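Local structure of periplasmic beta-glucosidase (Pseudomonas aeruginosa, 6R5N) at residues A[254-259]-A[286-291]; A[75-80]-A[119-124]. The protein probably hydrolyses terminal, non-reducing beta-D-glucosyl residues in the periplasm, releasing beta-D-glucose as a family 3 glycoside hydrolase. All coordinates share one frame; numbering follows the deposited sequence.

Contact 1 of 2, residues A[254-259]-A[286-291]; sequences SDHGAV and NMNDDL. With NOJ (1-deoxynojirimycin), chain D.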
loop_
_atom_site.group_PDB
_atom_site.type_symbol
_atom_site.label_atom_id
_atom_site.label_comp_id
_atom_site.label_asym_id
_atom_site.label_seq_id
_atom_site.Cartn_x
_atom_site.Cartn_y
_atom_site.Cartn_z
ATOM N N SER A 254 19.953 18.988 5.144
ATOM C CA SER A 254 18.672 18.926 4.392
ATOM C C SER A 254 18.902 18.261 3.024
ATOM O O SER A 254 20.031 18.353 2.494
ATOM C CB SER A 254 18.111 20.290 4.190
ATOM O OG SER A 254 18.581 20.805 2.951
ATOM N N ASP A 255 17.862 17.642 2.456
ATOM C CA ASP A 255 17.904 17.142 1.058
ATOM C C ASP A 255 17.683 18.372 0.164
ATOM O O ASP A 255 17.488 19.501 0.700
ATOM C CB ASP A 255 16.950 15.957 0.858
ATOM C CG ASP A 255 17.286 15.037 -0.320
ATOM O OD1 ASP A 255 18.012 15.488 -1.242
ATOM O OD2 ASP A 255 16.796 13.878 -0.328
ATOM N N HIS A 256 17.686 18.185 -1.148
ATOM C CA HIS A 256 17.765 19.290 -2.136
ATOM C C HIS A 256 16.455 20.086 -2.131
ATOM O O HIS A 256 15.411 19.523 -2.505
ATOM C CB HIS A 256 18.129 18.693 -3.509
ATOM C CG HIS A 256 18.399 19.725 -4.551
ATOM N ND1 HIS A 256 17.402 20.570 -5.043
ATOM C CD2 HIS A 256 19.520 20.026 -5.234
ATOM C CE1 HIS A 256 17.920 21.371 -5.956
ATOM N NE2 HIS A 256 19.213 21.053 -6.089
ATOM N N GLY A 257 16.516 21.363 -1.735
ATOM C CA GLY A 257 15.349 22.239 -1.662
ATOM C C GLY A 257 14.337 21.814 -0.607
ATOM O O GLY A 257 13.227 22.333 -0.660
ATOM N N ALA A 258 14.676 20.913 0.318
ATOM C CA ALA A 258 13.738 20.389 1.351
ATOM C C ALA A 258 13.136 21.520 2.220
ATOM O O ALA A 258 11.922 21.445 2.597
ATOM C CB ALA A 258 14.462 19.370 2.209
ATOM N N VAL A 259 13.925 22.542 2.556
ATOM C CA VAL A 259 13.439 23.649 3.430
ATOM C C VAL A 259 12.349 24.431 2.691
ATOM O O VAL A 259 11.260 24.595 3.249
ATOM C CB VAL A 259 14.571 24.560 3.929
ATOM C CG1 VAL A 259 14.027 25.661 4.832
ATOM C CG2 VAL A 259 15.628 23.748 4.664
ATOM N N ASN A 286 21.659 23.650 4.939
ATOM C CA ASN A 286 20.583 23.964 3.970
ATOM C C ASN A 286 21.100 23.700 2.545
ATOM O O ASN A 286 22.005 24.454 2.090
ATOM C CB ASN A 286 20.167 25.415 4.228
ATOM C CG ASN A 286 19.214 26.044 3.238
ATOM O OD1 ASN A 286 19.298 27.261 3.021
ATOM N ND2 ASN A 286 18.296 25.260 2.678
ATOM N N MET A 287 20.556 22.679 1.870
ATOM C CA MET A 287 20.996 22.291 0.499
ATOM C C MET A 287 20.253 23.074 -0.607
ATOM O O MET A 287 19.017 22.966 -0.736
ATOM C CB MET A 287 20.828 20.787 0.284
ATOM C CG MET A 287 21.455 20.321 -1.021
ATOM S SD MET A 287 21.175 18.602 -1.399
ATOM C CE MET A 287 22.274 17.798 -0.246
ATOM N N ASN A 288 21.035 23.878 -1.337
ATOM C CA ASN A 288 20.798 24.559 -2.637
ATOM C C ASN A 288 19.797 25.733 -2.544
ATOM O O ASN A 288 20.089 26.725 -3.222
ATOM C CB ASN A 288 20.611 23.540 -3.768
ATOM C CG ASN A 288 21.563 23.814 -4.923
ATOM O OD1 ASN A 288 22.777 23.951 -4.749
ATOM N ND2 ASN A 288 21.005 23.972 -6.108
ATOM N N ASP A 289 18.700 25.680 -1.774
ATOM C CA ASP A 289 17.623 26.710 -1.916
ATOM C C ASP A 289 18.006 28.063 -1.270
ATOM O O ASP A 289 17.329 29.047 -1.566
ATOM C CB ASP A 289 16.262 26.161 -1.469
ATOM C CG ASP A 289 16.157 25.830 0.003
ATOM O OD1 ASP A 289 16.715 26.624 0.814
ATOM O OD2 ASP A 289 15.520 24.787 0.330
ATOM N N ASP A 290 19.030 28.137 -0.425
ATOM C CA ASP A 290 19.602 29.417 0.093
ATOM C C ASP A 290 18.632 30.139 1.050
ATOM O O ASP A 290 18.894 31.311 1.396
ATOM C CB ASP A 290 20.048 30.330 -1.057
ATOM C CG ASP A 290 21.354 29.883 -1.696
ATOM O OD1 ASP A 290 22.007 28.988 -1.121
ATOM O OD2 ASP A 290 21.722 30.445 -2.744
ATOM N N LEU A 291 17.587 29.461 1.518
ATOM C CA LEU A 291 16.617 30.043 2.489
ATOM C C LEU A 291 17.325 30.471 3.774
ATOM O O LEU A 291 16.975 31.538 4.288
ATOM C CB LEU A 291 15.494 29.035 2.769
ATOM C CG LEU A 291 14.225 29.288 1.943
ATOM C CD1 LEU A 291 14.508 29.202 0.457
ATOM C CD2 LEU A 291 13.124 28.331 2.312
HETATM C C1 NOJ D . 18.486 14.204 -4.008
HETATM C C2 NOJ D . 18.477 12.836 -3.332
HETATM O O2 NOJ D . 17.215 12.689 -2.746
HETATM C C3 NOJ D . 19.685 12.494 -2.444
HETATM O O3 NOJ D . 19.776 11.075 -2.390
HETATM C C4 NOJ D . 20.983 13.214 -2.922
HETATM O O4 NOJ D . 22.007 12.941 -1.985
HETATM C C5 NOJ D . 20.795 14.739 -3.091
HETATM N N5 NOJ D . 19.624 15.091 -3.910
HETATM C C6 NOJ D . 21.997 15.459 -3.746
HETATM O O6 NOJ D . 22.515 14.826 -4.912
HETATM O O HOH W 1 16.922 23.067 1.646
#

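Contact 2 of 2, residues A[75-80]-A[119-124]; sequences FHAYDV and LDMSFS. With NOJ (1-deoxynojirimycin), chain D.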
loop_
_atom_site.group_PDB
_atom_site.type_symbol
_atom_site.label_atom_id
_atom_site.label_comp_id
_atom_site.label_asym_id
_atom_site.label_seq_id
_atom_site.Cartn_x
_atom_site.Cartn_y
_atom_site.Cartn_z
ATOM N N PHE A 75 34.098 21.808 2.955
ATOM C CA PHE A 75 34.109 20.354 2.678
ATOM C C PHE A 75 33.381 20.146 1.344
ATOM O O PHE A 75 32.556 20.977 0.967
ATOM C CB PHE A 75 33.627 19.542 3.888
ATOM C CG PHE A 75 32.144 19.513 4.138
ATOM C CD1 PHE A 75 31.297 18.828 3.284
ATOM C CD2 PHE A 75 31.598 20.133 5.260
ATOM C CE1 PHE A 75 29.933 18.768 3.546
ATOM C CE2 PHE A 75 30.231 20.097 5.497
ATOM C CZ PHE A 75 29.405 19.412 4.639
ATOM N N HIS A 76 33.748 19.092 0.629
ATOM C CA HIS A 76 33.196 18.724 -0.696
ATOM C C HIS A 76 32.521 17.357 -0.602
ATOM O O HIS A 76 33.155 16.405 -0.102
ATOM C CB HIS A 76 34.287 18.754 -1.750
ATOM C CG HIS A 76 34.697 20.144 -2.092
ATOM N ND1 HIS A 76 35.536 20.885 -1.277
ATOM C CD2 HIS A 76 34.398 20.917 -3.153
ATOM C CE1 HIS A 76 35.724 22.070 -1.822
ATOM N NE2 HIS A 76 35.036 22.109 -2.979
ATOM N N ALA A 77 31.283 17.267 -1.068
ATOM C CA ALA A 77 30.488 16.035 -0.942
ATOM C C ALA A 77 29.998 15.613 -2.320
ATOM O O ALA A 77 30.048 16.422 -3.243
ATOM C CB ALA A 77 29.359 16.269 0.029
ATOM N N TYR A 78 29.585 14.365 -2.426
ATOM C CA TYR A 78 29.096 13.733 -3.668
ATOM C C TYR A 78 28.270 12.509 -3.304
ATOM O O TYR A 78 28.358 12.023 -2.181
ATOM C CB TYR A 78 30.293 13.329 -4.527
ATOM C CG TYR A 78 30.001 13.044 -5.978
ATOM C CD1 TYR A 78 29.042 13.756 -6.690
ATOM C CD2 TYR A 78 30.749 12.100 -6.666
ATOM C CE1 TYR A 78 28.828 13.527 -8.044
ATOM C CE2 TYR A 78 30.554 11.863 -8.022
ATOM C CZ TYR A 78 29.577 12.559 -8.705
ATOM O OH TYR A 78 29.383 12.295 -10.034
ATOM N N ASP A 79 27.489 12.042 -4.261
ATOM C CA ASP A 79 26.681 10.812 -4.163
ATOM C C ASP A 79 27.555 9.639 -4.615
ATOM O O ASP A 79 27.411 9.185 -5.772
ATOM C CB ASP A 79 25.403 10.990 -4.977
ATOM C CG ASP A 79 24.500 12.057 -4.389
ATOM O OD1 ASP A 79 23.887 11.755 -3.352
ATOM O OD2 ASP A 79 24.448 13.198 -4.956
ATOM N N VAL A 80 28.461 9.205 -3.741
ATOM C CA VAL A 80 29.273 7.985 -3.966
ATOM C C VAL A 80 28.465 6.844 -3.359
ATOM O O VAL A 80 28.612 6.581 -2.157
ATOM C CB VAL A 80 30.687 8.130 -3.380
ATOM C CG1 VAL A 80 31.526 6.929 -3.729
ATOM C CG2 VAL A 80 31.366 9.409 -3.873
ATOM N N LEU A 119 37.409 14.520 -2.448
ATOM C CA LEU A 119 36.087 14.552 -1.769
ATOM C C LEU A 119 36.267 14.182 -0.290
ATOM O O LEU A 119 37.076 13.269 -0.000
ATOM C CB LEU A 119 35.124 13.603 -2.481
ATOM C CG LEU A 119 34.638 14.090 -3.841
ATOM C CD1 LEU A 119 34.097 12.936 -4.659
ATOM C CD2 LEU A 119 33.586 15.185 -3.677
ATOM N N ASP A 120 35.531 14.854 0.602
ATOM C CA ASP A 120 35.560 14.636 2.075
ATOM C C ASP A 120 34.350 13.828 2.561
ATOM O O ASP A 120 34.404 13.335 3.716
ATOM C CB ASP A 120 35.536 15.960 2.822
ATOM C CG ASP A 120 36.588 16.936 2.328
ATOM O OD1 ASP A 120 37.801 16.622 2.458
ATOM O OD2 ASP A 120 36.191 17.976 1.767
ATOM N N MET A 121 33.281 13.738 1.758
ATOM C CA MET A 121 31.971 13.223 2.246
ATOM C C MET A 121 31.190 12.567 1.116
ATOM O O MET A 121 31.223 13.071 -0.030
ATOM C CB MET A 121 31.128 14.346 2.840
ATOM C CG MET A 121 29.719 13.912 3.266
ATOM S SD MET A 121 28.733 15.324 3.878
ATOM C CE MET A 121 29.613 15.693 5.393
ATOM N N SER A 122 30.517 11.467 1.425
ATOM C CA SER A 122 29.492 10.889 0.528
ATOM C C SER A 122 28.136 11.004 1.208
ATOM O O SER A 122 28.045 10.772 2.441
ATOM C CB SER A 122 29.745 9.468 0.134
ATOM O OG SER A 122 28.751 9.047 -0.796
ATOM N N PHE A 123 27.142 11.353 0.403
ATOM C CA PHE A 123 25.702 11.203 0.707
ATOM C C PHE A 123 25.347 9.723 0.569
ATOM O O PHE A 123 24.630 9.318 -0.362
ATOM C CB PHE A 123 24.891 12.121 -0.197
ATOM C CG PHE A 123 25.245 13.581 -0.069
ATOM C CD1 PHE A 123 25.575 14.141 1.155
ATOM C CD2 PHE A 123 25.216 14.395 -1.178
ATOM C CE1 PHE A 123 25.845 15.492 1.278
ATOM C CE2 PHE A 123 25.494 15.749 -1.056
ATOM C CZ PHE A 123 25.813 16.298 0.167
ATOM N N SER A 124 25.851 8.964 1.522
ATOM C CA SER A 124 25.776 7.480 1.578
ATOM C C SER A 124 26.194 7.025 2.977
ATOM O O SER A 124 26.879 7.766 3.695
ATOM C CB SER A 124 26.643 6.890 0.474
ATOM O OG SER A 124 26.635 5.467 0.462
HETATM C C1 NOJ D . 18.486 14.204 -4.008
HETATM C C2 NOJ D . 18.477 12.836 -3.332
HETATM O O2 NOJ D . 17.215 12.689 -2.746
HETATM C C3 NOJ D . 19.685 12.494 -2.444
HETATM O O3 NOJ D . 19.776 11.075 -2.390
HETATM C C4 NOJ D . 20.983 13.214 -2.922
HETATM O O4 NOJ D . 22.007 12.941 -1.985
HETATM C C5 NOJ D . 20.795 14.739 -3.091
HETATM N N5 NOJ D . 19.624 15.091 -3.910
HETATM C C6 NOJ D . 21.997 15.459 -3.746
HETATM O O6 NOJ D . 22.515 14.826 -4.912
HETATM O O HOH W 2 37.461 19.868 0.545
#

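Contact 1 of 2, residues A[254-259]-A[286-291]
Met287 lies along residues 254-257, its backbone bonded to Ser254 at one end and Gly257 at the other. Its N-H runs almost straight (167°) to Ser254 OG, 2.9 Å from Met287 N, and the same hydroxyl donates to Asp255 O. On the carbonyl side, Gly257 N donates to Met287 O over 3.1 Å. Along the methionine itself, CB lies 3.4 Å from Ser254 O, CG rests near His256 CA, and SD comes within 3.5 Å of His256 N. A bend at chi3 (-74°) then folds the methyl back, leaving CE 3.6 Å from Ser254 O. That carbonyl oxygen is buried with no hydrogen-bond partner; Met287 CB and CE are among the atoms packed against it. The Asn288 CB sits over one face of the His256 ring, 4.0 Å from its centroid, while the Asn288 OD1 is held by Ser27.

Residues 255 to 258 form a type II turn, with Gly257 taking the positive phi (66°) at its third position. Asp289 OD2 lies against Gly257 CA and also accepts from Lys260 N. The other oxygen, OD1, closes an Asx turn with Leu291 N and takes Asn286 ND2 from above the carboxylate plane at 2.8 Å. A water between the segments links Val259 N to Asp289 OD2. Farther out, Leu291 CD2 slides past Val259 CG1, with helix 271-281 beside both.

Asp255 points the other way, into the sugar site. Its OD1 accepts from His256 N and approaches C1 of 1-deoxynojirimycin, and OD2 takes the ligand O2 hydroxyl at 2.7 Å, a placement consistent with that of the nucleophile in family 3 enzymes. The bonds made by Ser254, Asp255 and Gly257 thus fix the turn from which this carboxylate projects.

Contact 2 of 2, residues A[75-80]-A[119-124]
The methyl of Met121 packs obliquely against the Phe75 ring, off its centre, CE being 3.6 Å from Phe75 CE1, and the sulfur beside it completes a Met-aromatic contact. Chi1 of 176° and an extended chi2 carry the methionine out along the sheet face, where the turn at chi3 swings CE back toward the ring. Between this bulky pair and Phe123 the Ala77 methyl is the small element: its CB touches Met121 CB and takes the end of the Phe123 ring, whose CZ is 3.5 Å away. On the reverse face Leu119 supplies the bump, its forked end fitting against Tyr78, with CD1 3.8 Å from Tyr78 CB and CD2 near both His76 O and Ala77 O.

These are neighbouring parallel strands, 75-78 and 121-122, of the family 3 beta/alpha barrel, joined by a beta-alpha-beta crossover through helix 100-116. Tyr78 N donates to Met121 O, and Phe123 N returns the ladder to Tyr78 O at 2.9 Å. At the start, Asp120 folds its carboxylate toward the first strand and uses the anti lone pair of OD2 to accept from His76 N, 2.9 Å away; OD1 is salt-bridged to Arg333.

At the other end Ser122 OG fills the notch beside Val80 CB and donates to Val80 O from above the carbonyl plane. Asp79 OD1 lies at the edge of the Phe123 ring, near its plane, 3.3 Å from Phe123 CB. The same oxygen receives the O4 hydroxyl of 1-deoxynojirimycin at 2.6 Å and is salt-bridged to Lys176, while OD2 takes the ligand O6 hydroxyl.

How the contacts relate
Both contacts belong to the eight-stranded parallel barrel of the N-terminal family 3 domain, with centres about 16 Å apart. Contact 2 comes first along the chain, pairing the adjacent strands 75-78 and 121-122; contact 1 follows, where the segment after strand 251-253 meets the last strand, 286-287, as the barrel closes. Strands 48-50 and 24-26 lie between 75-78 and 286-287. The two meet inside the barrel, Met287 CE lying 3.9 Å from Phe123 CZ, with Phe50 packed against both residues. The loops leaving the strands carry Asp79 and Asp255 to different sides of one inhibitor, to which Lys176, His177 and Arg137 are also hydrogen-bonded.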